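Local coordinates for YkuI protein (Bacillus subtilis, PDB 2BAS) that carries an EAL domain and probably acts as a phosphodiesterase that hydrolyses the second messenger cyclic di-GMP, at residues H295-V307 with F405-L419. Residues are numbered along the deposited sequence; the frame is centred on the assembly and turned at random.
Sequences HSEQFYKRVHQAV and FSYPMDDQMYLFIDL
Tyr300 and Tyr407 bring the two backbones closest, CA to CA 7.9 Å, where the long helix 271-311 crosses one face of a beta hairpin. Strands 405-409 and 413-419 are antiparallel and joined by a short turn; the axis of helix 295-307 passes 10.2 Å from that of strand 405-409 at -47° and runs at 122° to strand 413-419. The hairpin belongs to the six-stranded antiparallel sheet of the domain that accompanies the EAL domain. On the sheet's other face lies helix 374-384, touched by Ser406 and Tyr414.

At one end, CD2 of Phe299 sits over a face of the Phe405 ring, 3.7 Å from Phe405 CD1, the two rings oblique with planes at 53°. The far end of Phe299 meets Leu419, CZ to CD2. Phe405 holds CG opposite its own backbone N, a torsion that presents the ring to Phe299 and places its CZ 3.7 Å from Tyr300 CA. Without this ring, as with an alanine here, Phe299 CD2 would probably lose the face it rests on and Tyr300 its neighbour at CZ, opening a gap beside the helix.

Midway, the two methyls of Val303 divide the work: CG1 lies over a face of the Tyr407 ring in a CH-pi contact, 4.2 Å from its centroid, while CG2 meets Ile417 CD1 tip to tip at 3.8 Å. One turn on, Val307 CG2 reaches Leu415 CD2 at 3.9 Å; Phe321 and Leu325 of helix 318-328 close in beside this pair. The rings of Tyr300 and Tyr407 meet rim to rim. This largely apolar interface has one hydrogen bond, in which ND1 of His304, at the edge of the Tyr407 ring, pairs with Tyr407 OH at 2.7 Å.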
ATOM      1  N   HIS A 295     -24.300  -8.016 -10.285  1.00 63.38           N
ATOM      2  CA  HIS A 295     -24.556  -6.704 -10.842  1.00 64.21           C
ATOM      3  C   HIS A 295     -23.710  -6.423 -12.088  1.00 65.25           C
ATOM      4  O   HIS A 295     -24.188  -5.833 -13.059  1.00 66.75           O
ATOM      5  CB  HIS A 295     -24.360  -5.605  -9.799  1.00 65.14           C
ATOM      6  CG  HIS A 295     -24.950  -4.294 -10.212  1.00 65.68           C
ATOM      7  ND1 HIS A 295     -26.088  -3.777  -9.635  1.00 63.80           N
ATOM      8  CD2 HIS A 295     -24.597  -3.427 -11.193  1.00 66.45           C
ATOM      9  CE1 HIS A 295     -26.392  -2.631 -10.217  1.00 67.02           C
ATOM     10  NE2 HIS A 295     -25.507  -2.398 -11.170  1.00 69.50           N
ATOM     11  N   SER A 296     -22.451  -6.834 -12.046  1.00 65.09           N
ATOM     12  CA  SER A 296     -21.570  -6.742 -13.182  1.00 63.79           C
ATOM     13  C   SER A 296     -22.154  -7.514 -14.372  1.00 64.30           C
ATOM     14  O   SER A 296     -22.125  -7.020 -15.494  1.00 64.63           O
ATOM     15  CB  SER A 296     -20.196  -7.298 -12.807  1.00 64.75           C
ATOM     16  OG  SER A 296     -19.309  -7.259 -13.912  1.00 68.29           O
ATOM     17  N   GLU A 297     -22.682  -8.719 -14.127  1.00 63.87           N
ATOM     18  CA  GLU A 297     -23.304  -9.524 -15.186  1.00 62.63           C
ATOM     19  C   GLU A 297     -24.476  -8.778 -15.792  1.00 62.00           C
ATOM     20  O   GLU A 297     -24.503  -8.553 -16.991  1.00 62.73           O
ATOM     21  CB  GLU A 297     -23.760 -10.898 -14.684  1.00 63.29           C
ATOM     22  CG  GLU A 297     -22.647 -11.929 -14.417  1.00 66.65           C
ATOM     23  CD  GLU A 297     -22.022 -12.502 -15.681  1.00 70.74           C
ATOM     24  OE1 GLU A 297     -22.011 -13.746 -15.834  1.00 72.64           O
ATOM     25  OE2 GLU A 297     -21.537 -11.715 -16.523  1.00 71.23           O
ATOM     26  N   GLN A 298     -25.432  -8.362 -14.967  1.00 60.99           N
ATOM     27  CA  GLN A 298     -26.568  -7.621 -15.499  1.00 61.93           C
ATOM     28  C   GLN A 298     -26.154  -6.325 -16.196  1.00 61.92           C
ATOM     29  O   GLN A 298     -26.778  -5.921 -17.163  1.00 62.18           O
ATOM     30  CB  GLN A 298     -27.695  -7.426 -14.461  1.00 61.77           C
ATOM     31  CG  GLN A 298     -28.507  -8.718 -14.221  1.00 66.66           C
ATOM     32  CD  GLN A 298     -29.974  -8.478 -13.844  1.00 74.51           C
ATOM     33  OE1 GLN A 298     -30.280  -7.985 -12.759  1.00 76.85           O
ATOM     34  NE2 GLN A 298     -30.887  -8.859 -14.737  1.00 71.91           N
ATOM     35  N   PHE A 299     -25.081  -5.690 -15.734  1.00 63.80           N
ATOM     36  CA  PHE A 299     -24.620  -4.454 -16.358  1.00 64.83           C
ATOM     37  C   PHE A 299     -24.099  -4.758 -17.753  1.00 66.13           C
ATOM     38  O   PHE A 299     -24.441  -4.060 -18.708  1.00 67.88           O
ATOM     39  CB  PHE A 299     -23.532  -3.781 -15.522  1.00 64.87           C
ATOM     40  CG  PHE A 299     -23.408  -2.307 -15.766  1.00 63.90           C
ATOM     41  CD1 PHE A 299     -24.172  -1.406 -15.041  1.00 65.12           C
ATOM     42  CD2 PHE A 299     -22.521  -1.817 -16.715  1.00 65.86           C
ATOM     43  CE1 PHE A 299     -24.057  -0.041 -15.258  1.00 69.89           C
ATOM     44  CE2 PHE A 299     -22.401  -0.454 -16.949  1.00 65.41           C
ATOM     45  CZ  PHE A 299     -23.169   0.438 -16.218  1.00 69.18           C
ATOM     46  N   TYR A 300     -23.298  -5.818 -17.863  1.00 64.09           N
ATOM     47  CA  TYR A 300     -22.732  -6.230 -19.137  1.00 64.41           C
ATOM     48  C   TYR A 300     -23.813  -6.455 -20.188  1.00 64.20           C
ATOM     49  O   TYR A 300     -23.631  -6.098 -21.353  1.00 64.96           O
ATOM     50  CB  TYR A 300     -21.869  -7.498 -18.984  1.00 64.94           C
ATOM     51  CG  TYR A 300     -21.428  -8.101 -20.304  1.00 64.16           C
ATOM     52  CD1 TYR A 300     -20.468  -7.470 -21.092  1.00 65.29           C
ATOM     53  CD2 TYR A 300     -21.976  -9.296 -20.769  1.00 61.61           C
ATOM     54  CE1 TYR A 300     -20.060  -8.017 -22.320  1.00 62.71           C
ATOM     55  CE2 TYR A 300     -21.574  -9.848 -21.986  1.00 59.30           C
ATOM     56  CZ  TYR A 300     -20.620  -9.195 -22.757  1.00 62.25           C
ATOM     57  OH  TYR A 300     -20.208  -9.717 -23.963  1.00 68.05           O
ATOM     58  N   LYS A 301     -24.929  -7.052 -19.780  1.00 63.34           N
ATOM     59  CA  LYS A 301     -26.016  -7.348 -20.718  1.00 63.91           C
ATOM     60  C   LYS A 301     -26.636  -6.057 -21.244  1.00 64.15           C
ATOM     61  O   LYS A 301     -26.906  -5.944 -22.447  1.00 63.91           O
ATOM     62  CB  LYS A 301     -27.087  -8.254 -20.101  1.00 62.12           C
ATOM     63  CG  LYS A 301     -26.549  -9.542 -19.513  1.00 64.30           C
ATOM     64  CD  LYS A 301     -27.582 -10.674 -19.554  1.00 69.35           C
ATOM     65  CE  LYS A 301     -27.383 -11.673 -18.406  1.00 71.03           C
ATOM     66  NZ  LYS A 301     -25.949 -11.992 -18.123  1.00 73.75           N
ATOM     67  N   ARG A 302     -26.831  -5.088 -20.347  1.00 63.13           N
ATOM     68  CA  ARG A 302     -27.401  -3.797 -20.721  1.00 64.11           C
ATOM     69  C   ARG A 302     -26.525  -3.104 -21.767  1.00 64.76           C
ATOM     70  O   ARG A 302     -27.018  -2.670 -22.815  1.00 66.72           O
ATOM     71  CB  ARG A 302     -27.623  -2.906 -19.490  1.00 63.36           C
ATOM     72  CG  ARG A 302     -28.188  -1.531 -19.789  1.00 64.26           C
ATOM     73  CD  ARG A 302     -29.687  -1.575 -19.965  1.00 72.63           C
ATOM     74  NE  ARG A 302     -30.223  -0.353 -20.568  1.00 79.18           N
ATOM     75  CZ  ARG A 302     -30.357  -0.154 -21.883  1.00 80.80           C
ATOM     76  NH1 ARG A 302     -29.980  -1.090 -22.756  1.00 80.67           N
ATOM     77  NH2 ARG A 302     -30.862   0.990 -22.327  1.00 75.38           N
ATOM     78  N   VAL A 303     -25.226  -3.041 -21.498  1.00 64.81           N
ATOM     79  CA  VAL A 303     -24.273  -2.407 -22.404  1.00 64.12           C
ATOM     80  C   VAL A 303     -24.147  -3.152 -23.741  1.00 64.44           C
ATOM     81  O   VAL A 303     -24.082  -2.519 -24.792  1.00 66.41           O
ATOM     82  CB  VAL A 303     -22.908  -2.196 -21.708  1.00 65.55           C
ATOM     83  CG1 VAL A 303     -21.806  -1.778 -22.702  1.00 60.55           C
ATOM     84  CG2 VAL A 303     -23.060  -1.160 -20.566  1.00 64.51           C
ATOM     85  N   HIS A 304     -24.137  -4.482 -23.707  1.00 63.45           N
ATOM     86  CA  HIS A 304     -24.062  -5.285 -24.924  1.00 61.75           C
ATOM     87  C   HIS A 304     -25.263  -5.000 -25.858  1.00 62.42           C
ATOM     88  O   HIS A 304     -25.085  -4.846 -27.075  1.00 61.90           O
ATOM     89  CB  HIS A 304     -23.964  -6.772 -24.562  1.00 62.72           C
ATOM     90  CG  HIS A 304     -23.682  -7.670 -25.724  1.00 61.95           C
ATOM     91  ND1 HIS A 304     -22.442  -7.745 -26.326  1.00 62.68           N
ATOM     92  CD2 HIS A 304     -24.477  -8.538 -26.394  1.00 64.18           C
ATOM     93  CE1 HIS A 304     -22.489  -8.617 -27.319  1.00 60.98           C
ATOM     94  NE2 HIS A 304     -23.710  -9.117 -27.378  1.00 60.47           N
ATOM     95  N   GLN A 305     -26.473  -4.925 -25.299  1.00 61.48           N
ATOM     96  CA  GLN A 305     -27.652  -4.544 -26.085  1.00 61.89           C
ATOM     97  C   GLN A 305     -27.467  -3.171 -26.709  1.00 61.70           C
ATOM     98  O   GLN A 305     -27.633  -3.010 -27.910  1.00 62.54           O
ATOM     99  CB  GLN A 305     -28.894  -4.483 -25.225  1.00 62.49           C
ATOM    100  CG  GLN A 305     -29.460  -5.801 -24.829  1.00 67.30           C
ATOM    101  CD  GLN A 305     -30.762  -5.635 -24.075  1.00 70.59           C
ATOM    102  OE1 GLN A 305     -31.810  -6.115 -24.514  1.00 68.99           O
ATOM    103  NE2 GLN A 305     -30.709  -4.928 -22.939  1.00 71.74           N
ATOM    104  N   ALA A 306     -27.106  -2.191 -25.882  1.00 61.57           N
ATOM    105  CA  ALA A 306     -26.923  -0.812 -26.328  1.00 61.76           C
ATOM    106  C   ALA A 306     -25.901  -0.660 -27.470  1.00 62.54           C
ATOM    107  O   ALA A 306     -26.243  -0.140 -28.536  1.00 63.14           O
ATOM    108  CB  ALA A 306     -26.577   0.076 -25.157  1.00 61.89           C
ATOM    109  N   VAL A 307     -24.667  -1.119 -27.255  1.00 61.80           N
ATOM    110  CA  VAL A 307     -23.637  -1.092 -28.299  1.00 62.24           C
ATOM    111  C   VAL A 307     -24.118  -1.777 -29.596  1.00 63.47           C
ATOM    112  O   VAL A 307     -24.368  -1.108 -30.593  1.00 61.95           O
ATOM    113  CB  VAL A 307     -22.317  -1.745 -27.820  1.00 62.67           C
ATOM    114  CG1 VAL A 307     -21.282  -1.691 -28.920  1.00 60.21           C
ATOM    115  CG2 VAL A 307     -21.780  -1.045 -26.550  1.00 63.00           C
ATOM    116  N   PHE A 405     -16.551   0.720 -15.847  1.00 59.70           N
ATOM    117  CA  PHE A 405     -16.901  -0.527 -16.523  1.00 58.89           C
ATOM    118  C   PHE A 405     -16.204  -0.633 -17.890  1.00 58.88           C
ATOM    119  O   PHE A 405     -16.378   0.251 -18.726  1.00 58.89           O
ATOM    120  CB  PHE A 405     -18.410  -0.650 -16.694  1.00 56.92           C
ATOM    121  CG  PHE A 405     -18.829  -1.939 -17.311  1.00 57.33           C
ATOM    122  CD1 PHE A 405     -19.021  -3.073 -16.520  1.00 52.90           C
ATOM    123  CD2 PHE A 405     -18.996  -2.044 -18.691  1.00 54.08           C
ATOM    124  CE1 PHE A 405     -19.393  -4.280 -17.091  1.00 53.53           C
ATOM    125  CE2 PHE A 405     -19.372  -3.263 -19.270  1.00 52.71           C
ATOM    126  CZ  PHE A 405     -19.565  -4.377 -18.472  1.00 53.26           C
ATOM    127  N   SER A 406     -15.441  -1.714 -18.091  1.00 57.49           N
ATOM    128  CA  SER A 406     -14.639  -1.970 -19.307  1.00 59.50           C
ATOM    129  C   SER A 406     -15.292  -2.989 -20.220  1.00 59.10           C
ATOM    130  O   SER A 406     -15.585  -4.097 -19.791  1.00 59.69           O
ATOM    131  CB  SER A 406     -13.284  -2.568 -18.935  1.00 58.43           C
ATOM    132  OG  SER A 406     -12.606  -1.735 -18.041  1.00 69.56           O
ATOM    133  N   TYR A 407     -15.450  -2.633 -21.488  1.00 59.00           N
ATOM    134  CA  TYR A 407     -16.146  -3.473 -22.444  1.00 60.53           C
ATOM    135  C   TYR A 407     -15.313  -3.661 -23.715  1.00 61.28           C
ATOM    136  O   TYR A 407     -14.830  -2.679 -24.274  1.00 63.31           O
ATOM    137  CB  TYR A 407     -17.497  -2.840 -22.772  1.00 58.64           C
ATOM    138  CG  TYR A 407     -18.314  -3.614 -23.766  1.00 59.47           C
ATOM    139  CD1 TYR A 407     -19.199  -4.600 -23.345  1.00 59.11           C
ATOM    140  CD2 TYR A 407     -18.218  -3.361 -25.131  1.00 61.94           C
ATOM    141  CE1 TYR A 407     -19.958  -5.316 -24.253  1.00 56.77           C
ATOM    142  CE2 TYR A 407     -18.991  -4.079 -26.060  1.00 52.56           C
ATOM    143  CZ  TYR A 407     -19.847  -5.049 -25.610  1.00 55.62           C
ATOM    144  OH  TYR A 407     -20.610  -5.769 -26.502  1.00 59.95           O
ATOM    145  N   PRO A 408     -15.116  -4.921 -24.155  1.00 61.31           N
ATOM    146  CA  PRO A 408     -14.414  -5.171 -25.414  1.00 62.08           C
ATOM    147  C   PRO A 408     -15.340  -5.099 -26.633  1.00 63.78           C
ATOM    148  O   PRO A 408     -16.388  -5.742 -26.659  1.00 63.62           O
ATOM    149  CB  PRO A 408     -13.862  -6.597 -25.239  1.00 60.66           C
ATOM    150  CG  PRO A 408     -14.769  -7.258 -24.265  1.00 58.84           C
ATOM    151  CD  PRO A 408     -15.501  -6.178 -23.483  1.00 61.76           C
HETATM  152  N   MSE A 409     -14.942  -4.316 -27.631  1.00 66.44           N
HETATM  153  CA  MSE A 409     -15.682  -4.194 -28.878  1.00 70.58           C
HETATM  154  C   MSE A 409     -14.919  -4.881 -29.996  1.00 68.54           C
HETATM  155  O   MSE A 409     -13.848  -5.448 -29.773  1.00 69.57           O
HETATM  156  CB  MSE A 409     -15.878  -2.726 -29.232  1.00 69.28           C
HETATM  157  CG  MSE A 409     -16.843  -1.983 -28.331  1.00 74.43           C
HETATM  158 SE   MSE A 409     -16.675  -0.067 -28.650  1.00 84.76          SE
HETATM  159  CE  MSE A 409     -17.438  -0.034 -30.456  1.00 79.36           C
ATOM    160  N   ASP A 410     -15.466  -4.826 -31.204  1.00 67.09           N
ATOM    161  CA  ASP A 410     -14.783  -5.399 -32.349  1.00 66.62           C
ATOM    162  C   ASP A 410     -13.612  -4.509 -32.797  1.00 64.99           C
ATOM    163  O   ASP A 410     -13.571  -3.322 -32.475  1.00 62.86           O
ATOM    164  CB  ASP A 410     -15.783  -5.665 -33.484  1.00 67.45           C
ATOM    165  CG  ASP A 410     -16.950  -6.563 -33.049  1.00 67.41           C
ATOM    166  OD1 ASP A 410     -16.903  -7.157 -31.948  1.00 68.12           O
ATOM    167  OD2 ASP A 410     -17.922  -6.674 -33.818  1.00 69.04           O
ATOM    168  N   ASP A 411     -12.667  -5.100 -33.532  1.00 64.36           N
ATOM    169  CA  ASP A 411     -11.462  -4.412 -34.021  1.00 63.62           C
ATOM    170  C   ASP A 411     -10.546  -3.964 -32.892  1.00 63.05           C
ATOM    171  O   ASP A 411     -10.026  -2.846 -32.922  1.00 63.73           O
ATOM    172  CB  ASP A 411     -11.810  -3.191 -34.885  1.00 63.35           C
ATOM    173  CG  ASP A 411     -12.439  -3.562 -36.201  1.00 64.61           C
ATOM    174  OD1 ASP A 411     -11.798  -4.291 -37.004  1.00 64.18           O
ATOM    175  OD2 ASP A 411     -13.572  -3.088 -36.436  1.00 63.65           O
ATOM    176  N   GLN A 412     -10.350  -4.828 -31.901  1.00 61.39           N
ATOM    177  CA  GLN A 412      -9.471  -4.510 -30.777  1.00 60.54           C
ATOM    178  C   GLN A 412      -9.644  -3.062 -30.292  1.00 59.48           C
ATOM    179  O   GLN A 412      -8.680  -2.303 -30.217  1.00 57.31           O
ATOM    180  CB  GLN A 412      -7.996  -4.775 -31.140  1.00 60.70           C
ATOM    181  CG  GLN A 412      -7.647  -6.225 -31.453  1.00 62.28           C
ATOM    182  CD  GLN A 412      -7.680  -6.546 -32.943  1.00 67.86           C
ATOM    183  OE1 GLN A 412      -7.992  -5.691 -33.777  1.00 71.12           O
ATOM    184  NE2 GLN A 412      -7.341  -7.787 -33.280  1.00 66.47           N
HETATM  185  N   MSE A 413     -10.882  -2.678 -30.003  1.00 61.14           N
HETATM  186  CA  MSE A 413     -11.178  -1.358 -29.436  1.00 64.46           C
HETATM  187  C   MSE A 413     -11.745  -1.565 -28.042  1.00 58.75           C
HETATM  188  O   MSE A 413     -12.234  -2.639 -27.722  1.00 58.99           O
HETATM  189  CB  MSE A 413     -12.148  -0.571 -30.314  1.00 61.90           C
HETATM  190  CG  MSE A 413     -11.537  -0.056 -31.596  1.00 68.83           C
HETATM  191 SE   MSE A 413     -12.890   0.659 -32.833  1.00 87.08          SE
HETATM  192  CE  MSE A 413     -11.770   0.901 -34.490  1.00 72.18           C
ATOM    193  N   TYR A 414     -11.665  -0.551 -27.197  1.00 56.67           N
ATOM    194  CA  TYR A 414     -12.113  -0.721 -25.834  1.00 55.46           C
ATOM    195  C   TYR A 414     -12.922   0.473 -25.371  1.00 57.16           C
ATOM    196  O   TYR A 414     -12.586   1.622 -25.652  1.00 57.00           O
ATOM    197  CB  TYR A 414     -10.923  -1.042 -24.904  1.00 53.05           C
ATOM    198  CG  TYR A 414     -10.225  -2.299 -25.343  1.00 45.59           C
ATOM    199  CD1 TYR A 414      -9.155  -2.249 -26.231  1.00 44.89           C
ATOM    200  CD2 TYR A 414     -10.680  -3.546 -24.931  1.00 44.41           C
ATOM    201  CE1 TYR A 414      -8.538  -3.416 -26.687  1.00 42.54           C
ATOM    202  CE2 TYR A 414     -10.069  -4.725 -25.376  1.00 44.41           C
ATOM    203  CZ  TYR A 414      -9.000  -4.651 -26.253  1.00 44.91           C
ATOM    204  OH  TYR A 414      -8.389  -5.814 -26.688  1.00 51.28           O
ATOM    205  N   LEU A 415     -14.000   0.163 -24.662  1.00 58.47           N
ATOM    206  CA  LEU A 415     -14.969   1.133 -24.240  1.00 58.64           C
ATOM    207  C   LEU A 415     -14.892   1.259 -22.723  1.00 60.43           C
ATOM    208  O   LEU A 415     -14.793   0.255 -22.000  1.00 57.09           O
ATOM    209  CB  LEU A 415     -16.348   0.660 -24.684  1.00 58.47           C
ATOM    210  CG  LEU A 415     -17.632   1.395 -24.291  1.00 60.25           C
ATOM    211  CD1 LEU A 415     -17.766   2.732 -25.026  1.00 54.66           C
ATOM    212  CD2 LEU A 415     -18.819   0.475 -24.604  1.00 58.03           C
ATOM    213  N   PHE A 416     -14.927   2.502 -22.248  1.00 59.53           N
ATOM    214  CA  PHE A 416     -14.862   2.746 -20.828  1.00 59.52           C
ATOM    215  C   PHE A 416     -16.033   3.616 -20.421  1.00 61.11           C
ATOM    216  O   PHE A 416     -16.308   4.652 -21.051  1.00 62.45           O
ATOM    217  CB  PHE A 416     -13.519   3.361 -20.467  1.00 59.31           C
ATOM    218  CG  PHE A 416     -12.358   2.499 -20.846  1.00 60.99           C
ATOM    219  CD1 PHE A 416     -11.778   2.605 -22.112  1.00 65.70           C
ATOM    220  CD2 PHE A 416     -11.868   1.553 -19.961  1.00 59.54           C
ATOM    221  CE1 PHE A 416     -10.730   1.793 -22.486  1.00 61.17           C
ATOM    222  CE2 PHE A 416     -10.820   0.740 -20.315  1.00 58.95           C
ATOM    223  CZ  PHE A 416     -10.242   0.857 -21.574  1.00 63.57           C
ATOM    224  N   ILE A 417     -16.758   3.145 -19.409  1.00 61.61           N
ATOM    225  CA  ILE A 417     -17.925   3.832 -18.877  1.00 61.33           C
ATOM    226  C   ILE A 417     -17.727   4.032 -17.380  1.00 63.14           C
ATOM    227  O   ILE A 417     -17.681   3.061 -16.630  1.00 65.10           O
ATOM    228  CB  ILE A 417     -19.186   3.006 -19.089  1.00 59.94           C
ATOM    229  CG1 ILE A 417     -19.402   2.709 -20.577  1.00 58.43           C
ATOM    230  CG2 ILE A 417     -20.366   3.718 -18.505  1.00 58.48           C
ATOM    231  CD1 ILE A 417     -20.447   1.629 -20.837  1.00 51.82           C
ATOM    232  N   ASP A 418     -17.592   5.284 -16.952  1.00 64.24           N
ATOM    233  CA  ASP A 418     -17.416   5.605 -15.528  1.00 65.01           C
ATOM    234  C   ASP A 418     -18.779   5.776 -14.887  1.00 63.06           C
ATOM    235  O   ASP A 418     -19.636   6.452 -15.443  1.00 64.60           O
ATOM    236  CB  ASP A 418     -16.572   6.879 -15.357  1.00 65.46           C
ATOM    237  CG  ASP A 418     -15.120   6.702 -15.832  1.00 69.67           C
ATOM    238  OD1 ASP A 418     -14.652   5.540 -15.965  1.00 69.97           O
ATOM    239  OD2 ASP A 418     -14.441   7.733 -16.069  1.00 69.30           O
ATOM    240  N   LEU A 419     -18.993   5.165 -13.728  1.00 62.46           N
ATOM    241  CA  LEU A 419     -20.299   5.275 -13.058  1.00 62.07           C
ATOM    242  C   LEU A 419     -20.230   6.275 -11.899  1.00 61.36           C
ATOM    243  O   LEU A 419     -19.283   6.250 -11.116  1.00 60.26           O
ATOM    244  CB  LEU A 419     -20.797   3.914 -12.537  1.00 61.39           C
ATOM    245  CG  LEU A 419     -20.603   2.579 -13.259  1.00 64.38           C
ATOM    246  CD1 LEU A 419     -21.709   1.642 -12.836  1.00 67.91           C
ATOM    247  CD2 LEU A 419     -20.595   2.681 -14.760  1.00 66.08           C
TER